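Mosquitocidal toxin (Lysinibacillus sphaericus, PDB 2VSE) is a mosquitocidal holotoxin that probably ADP-ribosylates target proteins with an enzymatic domain and binds glycans through ricin-B-like lectin domains. Local coordinates at residues I557-Y562 / T597-D602; H616-W621 / D637-I642; F651-Y656 / Q686-R691. All coordinates share one frame; numbering follows the deposited sequence.

Interaction 1: I557-Y562 / T597-D602; sequences IQDGIY and TVTYND
Gly-560 and Val-598 form an antiparallel hydrogen-bonded pair, followed by the non-hydrogen-bonded pair of Ile-561 and Thr-597, where the short strand segments run at 134° to one another. This is a barrel pairing of a beta-trefoil, here a ricin-B-like module of the toxin, in which strand 560-566 lies beside strand 596-601. Of the two backbone bonds, Val-598 N to Gly-560 O is the tighter and nearly linear at 2.8 Å, while Gly-560 N to Val-598 O spans 3.3 Å. Val-598 is the apolar centre of the contact. Because CG1 stands anti to the backbone N (chi1 175°), its two methyls part company: CG1 meets Ile-557 CD1 at 3.8 Å, and CG2 reaches Tyr-562 CD2 at 3.5 Å, touching that ring obliquely; the valine and tyrosine side chains cross at about a right angle. Leu-690 packs against both Ile-557 and Tyr-562, extending this apolar patch to strand 688-692. The opposite sheet face, bearing Ile-561 and Thr-597, has a looser touch between CG1 of the former and CG2 of the latter. Where the strand pairing gives out, Asp-559 takes over with its carboxylate: OD1 accepts a hydrogen bond from Tyr-600 N at 2.9 Å from above the carboxylate plane, and OD2 accepts a hydrogen bond from a water that also donates to Tyr-600 O.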
# COMPACT_ATOMS: atom_id res chain seq x y z
N ILE A 557 -10.12 0.04 -12.02
CA ILE A 557 -10.04 -1.19 -12.80
C ILE A 557 -9.52 -0.90 -14.20
O ILE A 557 -9.64 0.21 -14.68
CB ILE A 557 -11.40 -1.94 -12.89
CG1 ILE A 557 -12.48 -1.14 -13.62
CG2 ILE A 557 -11.89 -2.33 -11.51
CD1 ILE A 557 -13.66 -2.01 -14.07
N GLN A 558 -8.96 -1.91 -14.84
CA GLN A 558 -8.42 -1.69 -16.17
C GLN A 558 -9.47 -1.94 -17.27
O GLN A 558 -10.41 -2.72 -17.10
CB GLN A 558 -7.12 -2.47 -16.36
CG GLN A 558 -7.24 -3.89 -16.76
CD GLN A 558 -5.91 -4.60 -16.76
OE1 GLN A 558 -5.43 -5.06 -15.72
NE2 GLN A 558 -5.29 -4.70 -17.94
N ASP A 559 -9.31 -1.22 -18.38
CA ASP A 559 -10.15 -1.39 -19.56
C ASP A 559 -10.07 -2.84 -20.04
O ASP A 559 -9.01 -3.47 -19.96
CB ASP A 559 -9.71 -0.46 -20.69
CG ASP A 559 -9.95 1.04 -20.39
OD1 ASP A 559 -10.46 1.41 -19.32
OD2 ASP A 559 -9.62 1.86 -21.26
N GLY A 560 -11.18 -3.37 -20.53
CA GLY A 560 -11.23 -4.72 -21.03
C GLY A 560 -12.65 -5.21 -21.19
O GLY A 560 -13.61 -4.44 -21.06
N ILE A 561 -12.77 -6.50 -21.50
CA ILE A 561 -14.07 -7.14 -21.64
C ILE A 561 -14.38 -7.90 -20.36
O ILE A 561 -13.54 -8.67 -19.85
CB ILE A 561 -14.13 -8.06 -22.88
CG1 ILE A 561 -13.77 -7.27 -24.13
CG2 ILE A 561 -15.52 -8.69 -23.00
CD1 ILE A 561 -13.65 -8.11 -25.39
N TYR A 562 -15.58 -7.68 -19.85
CA TYR A 562 -15.95 -8.11 -18.52
C TYR A 562 -17.31 -8.76 -18.51
O TYR A 562 -18.14 -8.50 -19.37
CB TYR A 562 -16.02 -6.90 -17.59
CG TYR A 562 -14.70 -6.31 -17.15
CD1 TYR A 562 -14.10 -6.74 -15.96
CD2 TYR A 562 -14.06 -5.31 -17.88
CE1 TYR A 562 -12.90 -6.20 -15.53
CE2 TYR A 562 -12.85 -4.76 -17.45
CZ TYR A 562 -12.28 -5.22 -16.27
OH TYR A 562 -11.08 -4.71 -15.80
N THR A 597 -17.68 -4.39 -22.85
CA THR A 597 -16.43 -3.64 -22.87
C THR A 597 -16.53 -2.49 -21.87
O THR A 597 -17.45 -1.68 -21.94
CB THR A 597 -16.08 -3.08 -24.27
OG1 THR A 597 -17.08 -2.14 -24.65
CG2 THR A 597 -16.00 -4.17 -25.31
N VAL A 598 -15.59 -2.43 -20.94
CA VAL A 598 -15.57 -1.41 -19.90
C VAL A 598 -14.41 -0.44 -20.20
O VAL A 598 -13.26 -0.86 -20.32
CB VAL A 598 -15.42 -2.06 -18.51
CG1 VAL A 598 -15.27 -1.03 -17.42
CG2 VAL A 598 -16.64 -2.99 -18.21
N THR A 599 -14.72 0.85 -20.34
CA THR A 599 -13.72 1.82 -20.78
C THR A 599 -13.72 3.11 -19.95
O THR A 599 -14.77 3.74 -19.77
CB THR A 599 -13.86 2.18 -22.29
OG1 THR A 599 -13.98 0.98 -23.06
CG2 THR A 599 -12.65 2.96 -22.78
N TYR A 600 -12.55 3.48 -19.45
CA TYR A 600 -12.42 4.67 -18.63
C TYR A 600 -12.46 5.93 -19.49
O TYR A 600 -11.88 5.97 -20.57
CB TYR A 600 -11.11 4.65 -17.86
CG TYR A 600 -10.96 5.76 -16.84
CD1 TYR A 600 -11.82 5.86 -15.75
CD2 TYR A 600 -9.95 6.71 -16.97
CE1 TYR A 600 -11.68 6.88 -14.81
CE2 TYR A 600 -9.79 7.73 -16.04
CZ TYR A 600 -10.66 7.80 -14.96
OH TYR A 600 -10.51 8.81 -14.04
N ASN A 601 -13.15 6.94 -18.98
CA ASN A 601 -13.17 8.27 -19.60
C ASN A 601 -12.48 9.31 -18.71
O ASN A 601 -12.90 9.52 -17.57
CB ASN A 601 -14.62 8.68 -19.91
CG ASN A 601 -14.71 9.99 -20.70
OD1 ASN A 601 -13.80 10.81 -20.69
ND2 ASN A 601 -15.84 10.19 -21.37
N ASP A 602 -11.43 9.92 -19.24
CA ASP A 602 -10.68 11.01 -18.58
C ASP A 602 -11.50 12.17 -18.03
O ASP A 602 -11.29 12.61 -16.89
CB ASP A 602 -9.65 11.62 -19.55
CG ASP A 602 -8.32 10.89 -19.52
OD1 ASP A 602 -8.19 9.89 -18.78
OD2 ASP A 602 -7.41 11.32 -20.25
O HOH W 1 -9.83 4.68 -21.35

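Interaction 2: H616-W621 / D637-I642; sequences HLSLAW and DDQYWI
Trp-641 presents two different surfaces to Leu-619, and the contact is built on that division. The indole takes the leucine methyl CD2 over one face, offset toward the rim and 3.6 Å from CZ2, with the two side chains crossing at about a right angle. At its edge, nearly in the ring plane, NE1 donates to Leu-619 O over 2.9 Å; the donor stands above the plane of that carbonyl. Leu-619 reaches the face because its CG is anti to the backbone N (chi1 -162°). Farther round the indole rim, CH2 lies against Trp-621 CB at 4.0 Å, while the Trp-621 ring itself leads away from the contact. Phe-663 meets Trp-641 edge-to-face and Asn-655 touches it too, so the indole is enclosed by several parts of the fold.

Gln-639 and Trp-641 are the Gln and Trp of a QxW motif, the signature of ricin-type beta-trefoils, and the contact shows what each contributes. The glutamine chain lies alongside Ala-620, its CG 3.7 Å from the alanine CB, and extends so that its NE2 can donate to Thr-633 O. Just before it, in a short 3-10 turn, Asp-638 O accepts a hydrogen bond from Trp-621 N at 3.2 Å, almost straight, and also one from Asn-655 ND2. The strands at this point run nearly at right angles and form no beta ladder.

Chemically, a buried indole N-H and buried peptide groups are satisfied by one another. Polar side-chain and backbone bonds therefore do here the joining that strand pairing does elsewhere: the indole N-H is paired, while its face and the rest of its rim make apolar contacts with Leu-619 and Trp-621.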
# COMPACT_ATOMS: atom_id res chain seq x y z
N HIS A 616 -23.49 -0.39 -29.70
CA HIS A 616 -24.20 0.89 -29.64
C HIS A 616 -25.05 1.07 -28.38
O HIS A 616 -25.58 2.15 -28.14
CB HIS A 616 -25.04 1.09 -30.91
CG HIS A 616 -26.03 -0.01 -31.16
ND1 HIS A 616 -25.64 -1.33 -31.32
CD2 HIS A 616 -27.37 0.01 -31.29
CE1 HIS A 616 -26.72 -2.07 -31.53
NE2 HIS A 616 -27.78 -1.29 -31.52
N LEU A 617 -25.19 0.01 -27.59
CA LEU A 617 -25.95 0.09 -26.33
C LEU A 617 -25.03 -0.00 -25.10
O LEU A 617 -24.18 -0.89 -25.01
CB LEU A 617 -27.04 -0.98 -26.29
CG LEU A 617 -27.93 -1.14 -27.53
CD1 LEU A 617 -28.84 -2.34 -27.37
CD2 LEU A 617 -28.74 0.13 -27.85
N SER A 618 -25.21 0.92 -24.16
CA SER A 618 -24.42 0.91 -22.94
C SER A 618 -25.30 0.81 -21.70
O SER A 618 -26.42 1.35 -21.69
CB SER A 618 -23.48 2.14 -22.88
OG SER A 618 -24.20 3.36 -22.79
N LEU A 619 -24.83 0.11 -20.67
CA LEU A 619 -25.58 -0.02 -19.43
C LEU A 619 -25.88 1.36 -18.84
O LEU A 619 -24.97 2.12 -18.52
CB LEU A 619 -24.81 -0.88 -18.43
CG LEU A 619 -25.58 -1.47 -17.26
CD1 LEU A 619 -24.96 -2.81 -16.90
CD2 LEU A 619 -25.57 -0.52 -16.07
N ALA A 620 -27.17 1.66 -18.71
CA ALA A 620 -27.62 2.99 -18.34
C ALA A 620 -28.76 2.99 -17.32
O ALA A 620 -29.54 2.03 -17.25
CB ALA A 620 -28.03 3.78 -19.58
N TRP A 621 -28.84 4.07 -16.54
CA TRP A 621 -29.96 4.30 -15.63
C TRP A 621 -30.94 5.26 -16.29
O TRP A 621 -30.55 6.29 -16.85
CB TRP A 621 -29.46 4.85 -14.29
CG TRP A 621 -30.52 5.48 -13.40
CD1 TRP A 621 -31.80 5.04 -13.20
CD2 TRP A 621 -30.36 6.64 -12.57
NE1 TRP A 621 -32.45 5.87 -12.32
CE2 TRP A 621 -31.59 6.85 -11.91
CE3 TRP A 621 -29.30 7.53 -12.32
CZ2 TRP A 621 -31.80 7.92 -11.02
CZ3 TRP A 621 -29.51 8.59 -11.44
CH2 TRP A 621 -30.75 8.77 -10.80
N ASP A 637 -24.54 11.33 -19.15
CA ASP A 637 -24.07 11.19 -17.77
C ASP A 637 -24.55 9.93 -17.05
O ASP A 637 -23.77 9.28 -16.34
CB ASP A 637 -24.44 12.44 -16.96
CG ASP A 637 -23.52 13.62 -17.26
OD1 ASP A 637 -22.52 13.43 -17.98
OD2 ASP A 637 -23.81 14.75 -16.78
N ASP A 638 -25.82 9.56 -17.25
CA ASP A 638 -26.39 8.40 -16.56
C ASP A 638 -25.90 7.07 -17.11
O ASP A 638 -26.26 6.01 -16.61
CB ASP A 638 -27.93 8.46 -16.51
CG ASP A 638 -28.58 8.56 -17.90
OD1 ASP A 638 -27.93 8.24 -18.93
OD2 ASP A 638 -29.77 8.97 -17.96
N GLN A 639 -25.05 7.14 -18.13
CA GLN A 639 -24.42 5.95 -18.71
C GLN A 639 -22.97 5.77 -18.26
O GLN A 639 -22.23 4.96 -18.83
CB GLN A 639 -24.53 5.98 -20.24
CG GLN A 639 -25.85 6.56 -20.75
CD GLN A 639 -25.96 6.61 -22.27
OE1 GLN A 639 -25.03 6.08 -22.97
NE2 GLN A 639 -27.12 7.25 -22.80
N TYR A 640 -22.55 6.53 -17.24
CA TYR A 640 -21.18 6.44 -16.73
C TYR A 640 -21.13 5.98 -15.28
O TYR A 640 -21.95 6.39 -14.45
CB TYR A 640 -20.46 7.77 -16.95
CG TYR A 640 -20.01 7.98 -18.39
CD1 TYR A 640 -18.73 7.60 -18.79
CD2 TYR A 640 -20.86 8.53 -19.34
CE1 TYR A 640 -18.31 7.78 -20.10
CE2 TYR A 640 -20.44 8.72 -20.66
CZ TYR A 640 -19.16 8.33 -21.02
OH TYR A 640 -18.71 8.49 -22.31
N TRP A 641 -20.18 5.10 -14.97
CA TRP A 641 -20.17 4.44 -13.67
C TRP A 641 -18.81 4.47 -13.00
O TRP A 641 -17.78 4.40 -13.66
CB TRP A 641 -20.67 3.02 -13.82
CG TRP A 641 -21.99 2.95 -14.53
CD1 TRP A 641 -22.20 2.89 -15.87
CD2 TRP A 641 -23.29 2.95 -13.92
NE1 TRP A 641 -23.54 2.85 -16.15
CE2 TRP A 641 -24.24 2.88 -14.97
CE3 TRP A 641 -23.75 3.00 -12.60
CZ2 TRP A 641 -25.61 2.85 -14.73
CZ3 TRP A 641 -25.10 2.97 -12.36
CH2 TRP A 641 -26.02 2.90 -13.43
N ILE A 642 -18.84 4.58 -11.67
CA ILE A 642 -17.65 4.66 -10.83
C ILE A 642 -17.60 3.39 -10.00
O ILE A 642 -18.43 3.21 -9.11
CB ILE A 642 -17.71 5.87 -9.88
CG1 ILE A 642 -18.07 7.15 -10.63
CG2 ILE A 642 -16.40 6.00 -9.12
CD1 ILE A 642 -18.65 8.26 -9.74

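Interaction 3: F651-Y656 / Q686-R691; sequences FIFRNY and QKWYLR
Phe-651 and Leu-690 are brought together by similar first torsions: each has CG beside its own backbone N and anti to the carbonyl carbon (chi1 -75° and -63°). Leu-690 CD1 thereby sits over one face of the phenylalanine ring, 4.0 Å from its centroid, in a CH-pi contact. The other methyl, CD2, comes in the plane of the Phe-653 ring to its edge, 3.7 Å from CZ, so one leucine branches between two aromatic rings. Phe-653 in turn points an edge toward the face of Trp-688, an offset edge-to-face pair with planes at 67°. These residues line the interior where the outermost strands of the six-stranded barrel sheet, 651-655 and 688-692, meet and close the beta-trefoil barrel. The closure is a single antiparallel bridge: Phe-651 N donates to Trp-688 O at 2.7 Å, and Trp-688 N to Phe-651 O at 2.9 Å. Gln-686 and Trp-688 are another QxW pair; the indole NE1 of the latter is bonded to Phe-663 O. A water joins the two segments, accepting from Phe-653 N and donating to Gln-686 O at 2.7 Å. Ile-652 CG1 rests 3.9 Å from Lys-687 CG, while the lysine ammonium is salt-bridged to Asp-648.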
# COMPACT_ATOMS: atom_id res chain seq x y z
N PHE A 651 -17.31 -5.27 -6.37
CA PHE A 651 -17.45 -3.87 -6.72
C PHE A 651 -18.89 -3.41 -6.61
O PHE A 651 -19.83 -4.20 -6.76
CB PHE A 651 -16.95 -3.59 -8.14
CG PHE A 651 -15.46 -3.58 -8.27
CD1 PHE A 651 -14.77 -2.37 -8.32
CD2 PHE A 651 -14.74 -4.77 -8.31
CE1 PHE A 651 -13.40 -2.34 -8.41
CE2 PHE A 651 -13.36 -4.76 -8.41
CZ PHE A 651 -12.68 -3.55 -8.45
N ILE A 652 -19.04 -2.12 -6.36
CA ILE A 652 -20.29 -1.43 -6.38
C ILE A 652 -20.05 -0.37 -7.46
O ILE A 652 -18.93 0.16 -7.57
CB ILE A 652 -20.53 -0.79 -4.98
CG1 ILE A 652 -21.75 -1.41 -4.30
CG2 ILE A 652 -20.52 0.78 -5.01
CD1 ILE A 652 -21.76 -1.17 -2.79
N PHE A 653 -21.08 -0.04 -8.24
CA PHE A 653 -20.92 0.90 -9.33
C PHE A 653 -21.83 2.11 -9.16
O PHE A 653 -23.04 2.02 -9.39
CB PHE A 653 -21.24 0.22 -10.66
CG PHE A 653 -20.26 -0.85 -11.05
CD1 PHE A 653 -19.16 -0.56 -11.84
CD2 PHE A 653 -20.45 -2.16 -10.63
CE1 PHE A 653 -18.25 -1.55 -12.19
CE2 PHE A 653 -19.55 -3.15 -10.98
CZ PHE A 653 -18.45 -2.85 -11.76
N ARG A 654 -21.27 3.25 -8.77
CA ARG A 654 -22.05 4.46 -8.60
C ARG A 654 -22.27 5.14 -9.94
O ARG A 654 -21.37 5.17 -10.79
CB ARG A 654 -21.38 5.45 -7.63
CG ARG A 654 -21.21 4.92 -6.21
CD ARG A 654 -20.41 5.90 -5.38
NE ARG A 654 -20.27 5.48 -3.98
CZ ARG A 654 -21.16 5.73 -3.03
NH1 ARG A 654 -22.29 6.38 -3.30
NH2 ARG A 654 -20.94 5.32 -1.79
N ASN A 655 -23.46 5.70 -10.12
CA ASN A 655 -23.80 6.42 -11.33
C ASN A 655 -23.21 7.83 -11.31
O ASN A 655 -23.35 8.55 -10.33
CB ASN A 655 -25.32 6.48 -11.51
CG ASN A 655 -25.73 7.00 -12.87
OD1 ASN A 655 -25.84 8.21 -13.09
ND2 ASN A 655 -25.97 6.08 -13.80
N TYR A 656 -22.58 8.21 -12.42
CA TYR A 656 -22.01 9.54 -12.56
C TYR A 656 -22.99 10.68 -12.26
O TYR A 656 -22.63 11.64 -11.58
CB TYR A 656 -21.38 9.69 -13.96
CG TYR A 656 -20.60 10.98 -14.15
CD1 TYR A 656 -19.54 11.31 -13.32
CD2 TYR A 656 -20.92 11.86 -15.19
CE1 TYR A 656 -18.83 12.49 -13.49
CE2 TYR A 656 -20.21 13.04 -15.37
CZ TYR A 656 -19.16 13.35 -14.52
OH TYR A 656 -18.46 14.53 -14.69
N GLN A 686 -26.26 -5.48 -4.18
CA GLN A 686 -25.80 -4.30 -4.91
C GLN A 686 -24.36 -4.47 -5.39
O GLN A 686 -23.77 -3.56 -5.97
CB GLN A 686 -25.91 -3.08 -4.02
CG GLN A 686 -27.32 -2.77 -3.56
CD GLN A 686 -27.43 -1.41 -2.93
OE1 GLN A 686 -26.64 -1.06 -2.06
NE2 GLN A 686 -28.41 -0.64 -3.36
N LYS A 687 -23.81 -5.66 -5.15
CA LYS A 687 -22.39 -5.87 -5.33
C LYS A 687 -22.13 -6.93 -6.40
O LYS A 687 -22.90 -7.89 -6.55
CB LYS A 687 -21.73 -6.23 -4.00
CG LYS A 687 -21.79 -5.09 -2.97
CD LYS A 687 -21.74 -5.59 -1.53
CE LYS A 687 -20.49 -6.41 -1.25
NZ LYS A 687 -20.52 -7.03 0.10
N TRP A 688 -21.05 -6.75 -7.14
CA TRP A 688 -20.72 -7.60 -8.27
C TRP A 688 -19.26 -8.00 -8.23
O TRP A 688 -18.40 -7.19 -7.88
CB TRP A 688 -21.00 -6.89 -9.60
CG TRP A 688 -22.41 -6.34 -9.76
CD1 TRP A 688 -22.91 -5.19 -9.23
CD2 TRP A 688 -23.46 -6.90 -10.55
NE1 TRP A 688 -24.21 -5.01 -9.62
CE2 TRP A 688 -24.57 -6.05 -10.43
CE3 TRP A 688 -23.58 -8.06 -11.33
CZ2 TRP A 688 -25.80 -6.31 -11.07
CZ3 TRP A 688 -24.79 -8.32 -11.97
CH2 TRP A 688 -25.88 -7.45 -11.82
N TYR A 689 -19.00 -9.25 -8.57
CA TYR A 689 -17.64 -9.70 -8.84
C TYR A 689 -17.40 -9.56 -10.35
O TYR A 689 -18.29 -9.88 -11.17
CB TYR A 689 -17.43 -11.14 -8.39
CG TYR A 689 -17.34 -11.35 -6.90
CD1 TYR A 689 -16.30 -10.80 -6.16
CD2 TYR A 689 -18.28 -12.14 -6.21
CE1 TYR A 689 -16.20 -10.99 -4.80
CE2 TYR A 689 -18.18 -12.34 -4.84
CZ TYR A 689 -17.13 -11.75 -4.15
OH TYR A 689 -16.97 -11.92 -2.79
N LEU A 690 -16.20 -9.11 -10.72
CA LEU A 690 -15.85 -8.88 -12.12
C LEU A 690 -15.07 -10.04 -12.70
O LEU A 690 -14.05 -10.42 -12.16
CB LEU A 690 -15.04 -7.57 -12.28
CG LEU A 690 -15.72 -6.25 -11.89
CD1 LEU A 690 -14.77 -5.06 -11.99
CD2 LEU A 690 -16.91 -6.01 -12.77
N ARG A 691 -15.56 -10.60 -13.80
CA ARG A 691 -14.75 -11.53 -14.58
C ARG A 691 -14.19 -10.75 -15.72
O ARG A 691 -14.91 -10.29 -16.62
CB ARG A 691 -15.52 -12.74 -15.08
CG ARG A 691 -14.70 -13.65 -16.00
CD ARG A 691 -15.11 -15.14 -15.90
NE ARG A 691 -16.56 -15.30 -15.91
CZ ARG A 691 -17.28 -15.95 -14.99
NH1 ARG A 691 -16.71 -16.55 -13.97
NH2 ARG A 691 -18.59 -16.01 -15.13
O HOH W 2 -23.55 -1.89 -8.05

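In the fold
All three interactions belong to one beta-trefoil module, and their chemistry tracks depth. Interactions 2 and 3 are buried and rich in aromatic rings; interaction 1 is only partly buried, with a carboxylate and a water at its exposed end. Interactions 1 and 3 both pair barrel strands, and strands 560-566 and 688-692 are themselves neighbours; Ile-557 also packs on Phe-651. Interaction 2 instead ties strand 618-621, outside the barrel sheet, to the start of strand 640-645. That strand pairs with 651-655 of interaction 3, with a backbone hydrogen bond between Ile-642 and Arg-654. Between interactions 1 and 2 the link is slighter, a weak hydrogen bond between Asn-601 ND2 and Tyr-640 OH.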